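Local atomic coordinates of terminase small subunit (Thermus phage G20c, PDB entry 6EJQ), a protein that probably recognises the packaging site on viral DNA as a nine-subunit ring and regulates the ATPase of the large terminase subunit during genome packaging. Residues D10-L15 and E40-V45. Residues are numbered along the deposited sequence; the frame is centred on the assembly and turned at random.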
loop_
_atom_site.group_PDB
_atom_site.type_symbol
_atom_site.label_atom_id
_atom_site.label_comp_id
_atom_site.label_asym_id
_atom_site.label_seq_id
_atom_site.Cartn_x
_atom_site.Cartn_y
_atom_site.Cartn_z
ATOM N N ASP B 10 -12.592 -31.365 23.117
ATOM C CA ASP B 10 -11.772 -30.548 22.215
ATOM C C ASP B 10 -12.155 -30.747 20.760
ATOM O O ASP B 10 -12.231 -29.777 20.011
ATOM C CB ASP B 10 -10.278 -30.839 22.390
ATOM C CG ASP B 10 -9.725 -30.308 23.697
ATOM O OD1 ASP B 10 -10.415 -29.514 24.379
ATOM O OD2 ASP B 10 -8.582 -30.694 24.041
ATOM N N ARG B 11 -12.402 -31.995 20.371
ATOM C CA ARG B 11 -12.739 -32.308 18.994
ATOM C C ARG B 11 -14.149 -31.817 18.578
ATOM O O ARG B 11 -14.342 -31.418 17.427
ATOM C CB ARG B 11 -12.550 -33.802 18.727
ATOM C CG ARG B 11 -12.643 -34.153 17.249
ATOM C CD ARG B 11 -11.744 -35.312 16.836
ATOM N NE ARG B 11 -12.072 -35.753 15.478
ATOM C CZ ARG B 11 -11.771 -35.095 14.352
ATOM N NH1 ARG B 11 -11.100 -33.936 14.369
ATOM N NH2 ARG B 11 -12.148 -35.604 13.181
ATOM N N VAL B 12 -15.113 -31.832 19.506
ATOM C CA VAL B 12 -16.441 -31.257 19.263
ATOM C C VAL B 12 -16.292 -29.768 18.979
ATOM O O VAL B 12 -16.831 -29.261 17.995
ATOM C CB VAL B 12 -17.395 -31.448 20.470
ATOM C CG1 VAL B 12 -18.638 -30.553 20.376
ATOM C CG2 VAL B 12 -17.823 -32.901 20.585
ATOM N N LEU B 13 -15.584 -29.085 19.874
ATOM C CA LEU B 13 -15.309 -27.652 19.754
ATOM C C LEU B 13 -14.528 -27.320 18.472
ATOM O O LEU B 13 -14.876 -26.377 17.764
ATOM C CB LEU B 13 -14.524 -27.164 20.981
ATOM C CG LEU B 13 -14.160 -25.681 21.070
ATOM C CD1 LEU B 13 -15.403 -24.807 21.015
ATOM C CD2 LEU B 13 -13.393 -25.428 22.351
ATOM N N LYS B 14 -13.497 -28.111 18.180
ATOM C CA LYS B 14 -12.677 -27.926 16.991
ATOM C C LYS B 14 -13.527 -27.963 15.733
ATOM O O LYS B 14 -13.471 -27.042 14.924
ATOM C CB LYS B 14 -11.593 -28.996 16.899
ATOM C CG LYS B 14 -10.618 -28.789 15.752
ATOM C CD LYS B 14 -9.599 -29.915 15.665
ATOM C CE LYS B 14 -8.693 -29.732 14.458
ATOM N NZ LYS B 14 -7.878 -30.938 14.141
ATOM N N LEU B 15 -14.319 -29.020 15.575
ATOM C CA LEU B 15 -15.120 -29.189 14.368
ATOM C C LEU B 15 -16.151 -28.072 14.235
ATOM O O LEU B 15 -16.391 -27.584 13.134
ATOM C CB LEU B 15 -15.796 -30.554 14.340
ATOM C CG LEU B 15 -14.869 -31.765 14.225
ATOM C CD1 LEU B 15 -15.674 -33.050 14.393
ATOM C CD2 LEU B 15 -14.119 -31.774 12.905
ATOM N N GLU B 40 -28.175 -33.152 20.200
ATOM C CA GLU B 40 -28.471 -32.501 21.488
ATOM C C GLU B 40 -27.299 -32.565 22.451
ATOM O O GLU B 40 -27.042 -31.603 23.161
ATOM C CB GLU B 40 -29.733 -33.085 22.160
ATOM C CG GLU B 40 -31.049 -32.468 21.686
ATOM C CD GLU B 40 -31.308 -32.645 20.189
ATOM O OE1 GLU B 40 -31.840 -31.694 19.568
ATOM O OE2 GLU B 40 -30.974 -33.719 19.624
ATOM N N GLU B 41 -26.594 -33.695 22.468
ATOM C CA GLU B 41 -25.391 -33.817 23.282
ATOM C C GLU B 41 -24.307 -32.855 22.781
ATOM O O GLU B 41 -23.685 -32.180 23.582
ATOM C CB GLU B 41 -24.865 -35.249 23.294
ATOM C CG GLU B 41 -23.791 -35.469 24.353
ATOM C CD GLU B 41 -23.097 -36.802 24.229
ATOM O OE1 GLU B 41 -23.730 -37.747 23.731
ATOM O OE2 GLU B 41 -21.916 -36.915 24.633
ATOM N N VAL B 42 -24.102 -32.798 21.467
ATOM C CA VAL B 42 -23.087 -31.924 20.867
ATOM C C VAL B 42 -23.367 -30.474 21.232
ATOM O O VAL B 42 -22.448 -29.746 21.600
ATOM C CB VAL B 42 -22.974 -32.119 19.327
ATOM C CG1 VAL B 42 -22.183 -30.989 18.671
ATOM C CG2 VAL B 42 -22.310 -33.449 19.018
ATOM N N LEU B 43 -24.634 -30.081 21.161
ATOM C CA LEU B 43 -25.064 -28.729 21.536
ATOM C C LEU B 43 -24.756 -28.394 22.989
ATOM O O LEU B 43 -24.318 -27.283 23.286
ATOM C CB LEU B 43 -26.566 -28.533 21.264
ATOM C CG LEU B 43 -26.963 -28.354 19.799
ATOM C CD1 LEU B 43 -28.478 -28.402 19.661
ATOM C CD2 LEU B 43 -26.421 -27.045 19.231
ATOM N N HIS B 44 -24.992 -29.350 23.884
ATOM C CA HIS B 44 -24.661 -29.183 25.306
ATOM C C HIS B 44 -23.159 -29.074 25.509
ATOM O O HIS B 44 -22.704 -28.303 26.339
ATOM C CB HIS B 44 -25.225 -30.338 26.156
ATOM C CG HIS B 44 -26.697 -30.235 26.408
ATOM N ND1 HIS B 44 -27.257 -29.180 27.094
ATOM C CD2 HIS B 44 -27.722 -31.052 26.071
ATOM C CE1 HIS B 44 -28.566 -29.348 27.164
ATOM N NE2 HIS B 44 -28.873 -30.475 26.547
ATOM N N VAL B 45 -22.398 -29.858 24.753
ATOM C CA VAL B 45 -20.943 -29.832 24.833
ATOM C C VAL B 45 -20.418 -28.475 24.365
ATOM O O VAL B 45 -19.547 -27.897 25.020
ATOM C CB VAL B 45 -20.294 -30.978 24.022
ATOM C CG1 VAL B 45 -18.776 -30.823 23.953
ATOM C CG2 VAL B 45 -20.652 -32.335 24.632
#
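Val12 on helix 4-17 meets Val42 and Val45 on helix 39-53 in the small hydrophobic core of the N-terminal three-helix domain, probably of helix-turn-helix type. The contact is purely apolar. Methyl CG1 of Val12 does most of the touching. It comes 3.6 Å from CG1 of Val45 and 4.0 Å from CG1 of Val42. Val42 and Val45 are about one helical turn apart, and the Val12 methyl reaches both. In Val12 this methyl lies opposite the backbone N across the first torsion (chi1 165°), which carries it out toward helix 39-53. The side chain of Val45 fits more closely: its CG1 also lies 3.8 Å from CB of Val12. CG1 of Val45 reaches CG2 of Val12 more loosely, at 4.1 Å. Val42 touches with a single methyl. The CA atoms of Val12 and Val42 are 6.9 Å apart. Val12 and Val45 point into the interface, while Val42 joins from the side. Val12 and Val42 are buried, while Val45 is partly exposed. Around this contact, Val12 also packs on Leu29 of helix 22-33 and on Leu46 of helix 39-53, so one valine joins all three helices. Phe8, earlier on helix 4-17, extends the packing against Val45 and Glu41. Next to Val12, Leu13 touches Leu53, the last residue of helix 39-53, and Glu71 of a neighbouring subunit.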